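Local atomic coordinates of poly-beta-1,6-N-acetyl-D-glucosamine export protein (Escherichia coli, PDB entry 4Y25), a protein that exports the biofilm polysaccharide poly-beta-1,6-N-acetyl-D-glucosamine across the bacterial outer membrane, the chain here being its C-terminal beta-barrel domain. Residues 5-17 and 29-41. Residues are numbered along the deposited sequence; the frame is centred on the assembly and turned at random.
Sequences HNLAELRIAGSTG and DVDLTTIVYSPPL
R11 and Y37 meet on the inward face of an antiparallel beta hairpin, the first two strands of the 16-stranded outer-membrane barrel of PgaA. Strands 8-17 and 30-37 are joined by paired backbone bonds at E9/Y37, R11/I35, A13/T33 and S15/D31; the I35 N to R11 O bond, 2.7 Å, is almost straight at 174°. Strand 283-297 bonds to the other edge of strand 8-17 and closes the barrel. Side chains alternate between two faces. L10, I12, L32, T34 and V36 present mostly apolar groups on the outer surface, as suits a lipid-facing wall; there I12 CD1 lies 3.6 Å from L32 CD1: CG1 is anti to the backbone N (chi1 168°), and the turn at chi2 carries CD1 toward strand 30-37. The other face is mostly polar, with E9, R11, S15, D31 and T33 among A13, I35 and Y37, consistent with a sugar-polymer channel. R11 starts with CB 3.8 Å from I35 O, continues through CG, 4.4 Å from I35 CB, and bends at chi3 (-54°). Its NH1 then forms a salt bridge with E9 OE1 at 3.4 Å, while E9 OE2 pairs with R296. The guanidinium stands nearly perpendicular to the Y37 ring, with Y37 CE1 at the guanidinium edge, in its plane, 3.6 Å from NH1.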
ATOM      1  N   HIS A   5      -9.572 -25.260   4.619  1.00165.90           N
ATOM      2  CA  HIS A   5      -8.698 -24.089   4.630  1.00160.56           C
ATOM      3  C   HIS A   5      -8.986 -23.074   3.521  1.00160.71           C
ATOM      4  O   HIS A   5      -8.380 -22.004   3.490  1.00154.80           O
ATOM      5  CB  HIS A   5      -7.232 -24.534   4.568  1.00164.87           C
ATOM      6  CG  HIS A   5      -6.935 -25.522   3.483  1.00177.67           C
ATOM      7  ND1 HIS A   5      -7.098 -26.881   3.649  1.00185.88           N
ATOM      8  CD2 HIS A   5      -6.455 -25.353   2.228  1.00173.76           C
ATOM      9  CE1 HIS A   5      -6.750 -27.504   2.537  1.00182.59           C
ATOM     10  NE2 HIS A   5      -6.355 -26.600   1.659  1.00173.33           N
ATOM     11  N   ASN A   6      -9.898 -23.404   2.610  1.00173.33           N
ATOM     12  CA  ASN A   6     -10.366 -22.433   1.621  1.00169.06           C
ATOM     13  C   ASN A   6     -11.848 -22.118   1.806  1.00175.80           C
ATOM     14  O   ASN A   6     -12.716 -22.745   1.199  1.00158.87           O
ATOM     15  CB  ASN A   6     -10.102 -22.927   0.195  1.00161.28           C
ATOM     16  CG  ASN A   6      -8.672 -23.391  -0.010  1.00167.70           C
ATOM     17  OD1 ASN A   6      -7.801 -23.139   0.820  1.00161.65           O
ATOM     18  ND2 ASN A   6      -8.419 -24.046  -1.136  1.00176.91           N
ATOM     19  N   LEU A   7     -12.119 -21.132   2.656  1.00181.56           N
ATOM     20  CA  LEU A   7     -13.482 -20.754   3.005  1.00166.74           C
ATOM     21  C   LEU A   7     -13.754 -19.314   2.587  1.00150.76           C
ATOM     22  O   LEU A   7     -13.042 -18.754   1.754  1.00158.06           O
ATOM     23  CB  LEU A   7     -13.726 -20.908   4.513  1.00161.95           C
ATOM     24  CG  LEU A   7     -13.446 -22.233   5.232  1.00154.65           C
ATOM     25  CD1 LEU A   7     -11.963 -22.420   5.524  1.00154.32           C
ATOM     26  CD2 LEU A   7     -14.245 -22.298   6.521  1.00147.75           C
ATOM     27  N   ALA A   8     -14.786 -18.719   3.173  1.00107.81           N
ATOM     28  CA  ALA A   8     -15.051 -17.300   2.987  1.00110.65           C
ATOM     29  C   ALA A   8     -14.038 -16.492   3.793  1.00120.02           C
ATOM     30  O   ALA A   8     -13.590 -16.932   4.850  1.00123.98           O
ATOM     31  CB  ALA A   8     -16.473 -16.957   3.405  1.00 94.43           C
ATOM     32  N   GLU A   9     -13.674 -15.316   3.296  1.00106.14           N
ATOM     33  CA  GLU A   9     -12.638 -14.520   3.942  1.00104.64           C
ATOM     34  C   GLU A   9     -13.075 -13.078   4.190  1.00 91.36           C
ATOM     35  O   GLU A   9     -13.551 -12.396   3.283  1.00103.56           O
ATOM     36  CB  GLU A   9     -11.359 -14.542   3.099  1.00103.16           C
ATOM     37  CG  GLU A   9     -10.259 -13.621   3.598  1.00109.96           C
ATOM     38  CD  GLU A   9      -8.962 -13.798   2.830  1.00123.53           C
ATOM     39  OE1 GLU A   9      -8.311 -12.779   2.514  1.00136.34           O
ATOM     40  OE2 GLU A   9      -8.590 -14.956   2.547  1.00129.48           O
ATOM     41  N   LEU A  10     -12.911 -12.621   5.427  1.00 87.31           N
ATOM     42  CA  LEU A  10     -13.155 -11.224   5.763  1.00 83.36           C
ATOM     43  C   LEU A  10     -11.839 -10.483   5.951  1.00 78.99           C
ATOM     44  O   LEU A  10     -11.009 -10.872   6.769  1.00 70.89           O
ATOM     45  CB  LEU A  10     -14.004 -11.100   7.029  1.00 80.73           C
ATOM     46  CG  LEU A  10     -14.060  -9.690   7.629  1.00 92.93           C
ATOM     47  CD1 LEU A  10     -14.703  -8.698   6.663  1.00 97.95           C
ATOM     48  CD2 LEU A  10     -14.782  -9.689   8.971  1.00 85.47           C
ATOM     49  N   ARG A  11     -11.651  -9.417   5.187  1.00102.25           N
ATOM     50  CA  ARG A  11     -10.478  -8.577   5.356  1.00107.52           C
ATOM     51  C   ARG A  11     -10.910  -7.197   5.834  1.00 98.43           C
ATOM     52  O   ARG A  11     -11.819  -6.583   5.273  1.00 96.69           O
ATOM     53  CB  ARG A  11      -9.673  -8.489   4.054  1.00117.33           C
ATOM     54  CG  ARG A  11      -9.197  -7.090   3.688  1.00147.93           C
ATOM     55  CD  ARG A  11      -8.184  -7.115   2.548  1.00170.49           C
ATOM     56  NE  ARG A  11      -7.053  -7.997   2.832  1.00173.43           N
ATOM     57  CZ  ARG A  11      -6.861  -9.183   2.261  1.00161.54           C
ATOM     58  NH1 ARG A  11      -7.726  -9.642   1.364  1.00145.78           N
ATOM     59  NH2 ARG A  11      -5.800  -9.910   2.585  1.00156.07           N
ATOM     60  N   ILE A  12     -10.275  -6.734   6.901  1.00 89.56           N
ATOM     61  CA  ILE A  12     -10.528  -5.402   7.426  1.00 89.45           C
ATOM     62  C   ILE A  12      -9.193  -4.735   7.734  1.00 77.49           C
ATOM     63  O   ILE A  12      -8.342  -5.303   8.417  1.00 88.46           O
ATOM     64  CB  ILE A  12     -11.424  -5.442   8.687  1.00108.13           C
ATOM     65  CG1 ILE A  12     -11.438  -4.080   9.381  1.00127.58           C
ATOM     66  CG2 ILE A  12     -10.969  -6.527   9.647  1.00101.26           C
ATOM     67  CD1 ILE A  12     -12.194  -3.020   8.619  1.00142.38           C
ATOM     68  N   ALA A  13      -9.002  -3.538   7.197  1.00 80.61           N
ATOM     69  CA  ALA A  13      -7.742  -2.826   7.358  1.00 74.93           C
ATOM     70  C   ALA A  13      -8.004  -1.349   7.580  1.00 85.73           C
ATOM     71  O   ALA A  13      -8.941  -0.784   7.014  1.00 89.68           O
ATOM     72  CB  ALA A  13      -6.850  -3.036   6.144  1.00 62.08           C
ATOM     73  N   GLY A  14      -7.176  -0.722   8.406  1.00 77.35           N
ATOM     74  CA  GLY A  14      -7.396   0.665   8.753  1.00 72.06           C
ATOM     75  C   GLY A  14      -6.139   1.464   9.004  1.00 71.64           C
ATOM     76  O   GLY A  14      -5.101   0.927   9.390  1.00 80.43           O
ATOM     77  N   SER A  15      -6.247   2.769   8.785  1.00 72.10           N
ATOM     78  CA  SER A  15      -5.136   3.684   8.978  1.00 77.43           C
ATOM     79  C   SER A  15      -5.625   4.947   9.679  1.00 75.11           C
ATOM     80  O   SER A  15      -6.657   5.510   9.317  1.00 79.91           O
ATOM     81  CB  SER A  15      -4.486   4.026   7.636  1.00 69.66           C
ATOM     82  OG  SER A  15      -3.571   5.095   7.763  1.00 89.19           O
ATOM     83  N   THR A  16      -4.891   5.385  10.694  1.00 69.90           N
ATOM     84  CA  THR A  16      -5.262   6.594  11.417  1.00 74.75           C
ATOM     85  C   THR A  16      -4.038   7.377  11.878  1.00 64.89           C
ATOM     86  O   THR A  16      -3.073   6.803  12.383  1.00 76.93           O
ATOM     87  CB  THR A  16      -6.147   6.271  12.631  1.00 79.29           C
ATOM     88  OG1 THR A  16      -6.215   7.417  13.487  1.00 83.03           O
ATOM     89  CG2 THR A  16      -5.581   5.102  13.407  1.00 87.45           C
ATOM     90  N   GLY A  17      -4.087   8.693  11.695  1.00 56.83           N
ATOM     91  CA  GLY A  17      -2.974   9.556  12.048  1.00 67.17           C
ATOM     92  C   GLY A  17      -3.004  10.035  13.490  1.00 87.22           C
ATOM     93  O   GLY A  17      -4.013  10.560  13.966  1.00 79.20           O
ATOM     94  N   ASP A  29      -6.254  11.800  10.465  1.00105.51           N
ATOM     95  CA  ASP A  29      -7.128  11.275   9.424  1.00 96.58           C
ATOM     96  C   ASP A  29      -7.496   9.833   9.724  1.00 85.35           C
ATOM     97  O   ASP A  29      -6.794   9.145  10.462  1.00 87.51           O
ATOM     98  CB  ASP A  29      -6.466  11.378   8.050  1.00104.91           C
ATOM     99  CG  ASP A  29      -6.679  12.729   7.404  1.00121.34           C
ATOM    100  OD1 ASP A  29      -7.694  13.383   7.718  1.00125.95           O
ATOM    101  OD2 ASP A  29      -5.835  13.138   6.579  1.00129.89           O
ATOM    102  N   VAL A  30      -8.606   9.381   9.156  1.00 72.87           N
ATOM    103  CA  VAL A  30      -9.101   8.037   9.419  1.00 77.67           C
ATOM    104  C   VAL A  30      -9.434   7.307   8.124  1.00 73.74           C
ATOM    105  O   VAL A  30     -10.319   7.720   7.376  1.00 77.32           O
ATOM    106  CB  VAL A  30     -10.348   8.070  10.322  1.00 80.66           C
ATOM    107  CG1 VAL A  30     -10.945   6.678  10.461  1.00 75.80           C
ATOM    108  CG2 VAL A  30      -9.997   8.645  11.687  1.00 64.65           C
ATOM    109  N   ASP A  31      -8.707   6.224   7.863  1.00 95.11           N
ATOM    110  CA  ASP A  31      -8.958   5.376   6.703  1.00 82.15           C
ATOM    111  C   ASP A  31      -9.395   3.996   7.158  1.00 78.24           C
ATOM    112  O   ASP A  31      -8.703   3.352   7.943  1.00 82.23           O
ATOM    113  CB  ASP A  31      -7.711   5.267   5.822  1.00 86.92           C
ATOM    114  CG  ASP A  31      -7.596   6.402   4.829  1.00118.72           C
ATOM    115  OD1 ASP A  31      -8.346   7.391   4.967  1.00128.02           O
ATOM    116  OD2 ASP A  31      -6.754   6.308   3.911  1.00139.69           O
ATOM    117  N   LEU A  32     -10.547   3.546   6.677  1.00 76.94           N
ATOM    118  CA  LEU A  32     -11.026   2.211   7.010  1.00 79.08           C
ATOM    119  C   LEU A  32     -11.639   1.522   5.803  1.00 77.04           C
ATOM    120  O   LEU A  32     -12.526   2.070   5.148  1.00 76.52           O
ATOM    121  CB  LEU A  32     -12.055   2.267   8.138  1.00 77.29           C
ATOM    122  CG  LEU A  32     -12.532   0.886   8.592  1.00 71.41           C
ATOM    123  CD1 LEU A  32     -11.678   0.365   9.741  1.00 87.26           C
ATOM    124  CD2 LEU A  32     -13.996   0.924   8.973  1.00 73.77           C
ATOM    125  N   THR A  33     -11.161   0.316   5.513  1.00 85.30           N
ATOM    126  CA  THR A  33     -11.725  -0.488   4.438  1.00 86.58           C
ATOM    127  C   THR A  33     -12.019  -1.906   4.920  1.00 86.29           C
ATOM    128  O   THR A  33     -11.179  -2.552   5.546  1.00 99.27           O
ATOM    129  CB  THR A  33     -10.789  -0.535   3.204  1.00 83.90           C
ATOM    130  OG1 THR A  33     -11.318  -1.452   2.239  1.00107.11           O
ATOM    131  CG2 THR A  33      -9.384  -0.973   3.593  1.00 60.33           C
ATOM    132  N   THR A  34     -13.230  -2.374   4.642  1.00 92.66           N
ATOM    133  CA  THR A  34     -13.622  -3.733   4.986  1.00 94.45           C
ATOM    134  C   THR A  34     -14.118  -4.463   3.742  1.00109.08           C
ATOM    135  O   THR A  34     -14.930  -3.934   2.984  1.00115.00           O
ATOM    136  CB  THR A  34     -14.711  -3.754   6.076  1.00 98.89           C
ATOM    137  OG1 THR A  34     -15.288  -5.065   6.149  1.00121.49           O
ATOM    138  CG2 THR A  34     -15.801  -2.738   5.771  1.00 89.52           C
ATOM    139  N   ILE A  35     -13.609  -5.672   3.528  1.00109.52           N
ATOM    140  CA  ILE A  35     -13.946  -6.456   2.342  1.00102.60           C
ATOM    141  C   ILE A  35     -14.196  -7.917   2.700  1.00 95.17           C
ATOM    142  O   ILE A  35     -13.425  -8.520   3.447  1.00 96.48           O
ATOM    143  CB  ILE A  35     -12.824  -6.387   1.281  1.00 95.22           C
ATOM    144  CG1 ILE A  35     -12.599  -4.946   0.823  1.00108.97           C
ATOM    145  CG2 ILE A  35     -13.159  -7.266   0.085  1.00 93.59           C
ATOM    146  CD1 ILE A  35     -11.485  -4.798  -0.189  1.00123.26           C
ATOM    147  N   VAL A  36     -15.273  -8.486   2.169  1.00 76.57           N
ATOM    148  CA  VAL A  36     -15.564  -9.897   2.392  1.00100.48           C
ATOM    149  C   VAL A  36     -15.537 -10.700   1.090  1.00102.15           C
ATOM    150  O   VAL A  36     -16.195 -10.350   0.110  1.00107.83           O
ATOM    151  CB  VAL A  36     -16.932 -10.090   3.081  1.00109.20           C
ATOM    152  CG1 VAL A  36     -18.004  -9.245   2.405  1.00127.35           C
ATOM    153  CG2 VAL A  36     -17.319 -11.564   3.100  1.00 75.40           C
ATOM    154  N   TYR A  37     -14.756 -11.775   1.087  1.00100.78           N
ATOM    155  CA  TYR A  37     -14.696 -12.681  -0.051  1.00 95.08           C
ATOM    156  C   TYR A  37     -15.635 -13.864   0.148  1.00 93.84           C
ATOM    157  O   TYR A  37     -15.769 -14.380   1.259  1.00 84.03           O
ATOM    158  CB  TYR A  37     -13.268 -13.185  -0.268  1.00 92.10           C
ATOM    159  CG  TYR A  37     -12.304 -12.135  -0.765  1.00106.08           C
ATOM    160  CD1 TYR A  37     -11.701 -11.246   0.114  1.00111.39           C
ATOM    161  CD2 TYR A  37     -11.986 -12.038  -2.115  1.00103.00           C
ATOM    162  CE1 TYR A  37     -10.814 -10.287  -0.334  1.00112.08           C
ATOM    163  CE2 TYR A  37     -11.101 -11.081  -2.573  1.00107.15           C
ATOM    164  CZ  TYR A  37     -10.517 -10.207  -1.678  1.00121.04           C
ATOM    165  OH  TYR A  37      -9.633  -9.252  -2.124  1.00131.05           O
ATOM    166  N   SER A  38     -16.284 -14.285  -0.933  1.00 90.16           N
ATOM    167  CA  SER A  38     -17.103 -15.491  -0.920  1.00 90.20           C
ATOM    168  C   SER A  38     -16.188 -16.715  -0.877  1.00101.22           C
ATOM    169  O   SER A  38     -14.977 -16.586  -1.069  1.00 97.50           O
ATOM    170  CB  SER A  38     -18.013 -15.534  -2.154  1.00107.20           C
ATOM    171  OG  SER A  38     -17.263 -15.707  -3.345  1.00113.36           O
ATOM    172  N   PRO A  39     -16.751 -17.907  -0.609  1.00118.53           N
ATOM    173  CA  PRO A  39     -15.928 -19.113  -0.750  1.00113.75           C
ATOM    174  C   PRO A  39     -15.520 -19.313  -2.205  1.00124.60           C
ATOM    175  O   PRO A  39     -16.060 -18.621  -3.071  1.00120.84           O
ATOM    176  CB  PRO A  39     -16.859 -20.235  -0.276  1.00 96.98           C
ATOM    177  CG  PRO A  39     -17.869 -19.560   0.579  1.00 97.40           C
ATOM    178  CD  PRO A  39     -18.073 -18.211  -0.035  1.00117.61           C
ATOM    179  N   PRO A  40     -14.572 -20.225  -2.476  1.00131.89           N
ATOM    180  CA  PRO A  40     -14.303 -20.521  -3.886  1.00121.45           C
ATOM    181  C   PRO A  40     -15.582 -20.989  -4.571  1.00128.40           C
ATOM    182  O   PRO A  40     -15.930 -22.165  -4.470  1.00128.57           O
ATOM    183  CB  PRO A  40     -13.247 -21.633  -3.825  1.00107.50           C
ATOM    184  CG  PRO A  40     -13.335 -22.183  -2.436  1.00119.83           C
ATOM    185  CD  PRO A  40     -13.729 -21.026  -1.573  1.00128.26           C
ATOM    186  N   LEU A  41     -16.273 -20.053  -5.223  1.00140.46           N
ATOM    187  CA  LEU A  41     -17.560 -20.302  -5.873  1.00152.18           C
ATOM    188  C   LEU A  41     -17.470 -21.552  -6.739  1.00167.75           C
ATOM    189  O   LEU A  41     -18.315 -22.445  -6.661  1.00175.74           O
ATOM    190  CB  LEU A  41     -17.977 -19.085  -6.701  1.00146.28           C
ATOM    191  CG  LEU A  41     -19.385 -18.539  -6.457  1.00145.58           C
ATOM    192  CD1 LEU A  41     -19.785 -18.700  -4.998  1.00130.65           C
ATOM    193  CD2 LEU A  41     -19.453 -17.076  -6.865  1.00147.36           C
TER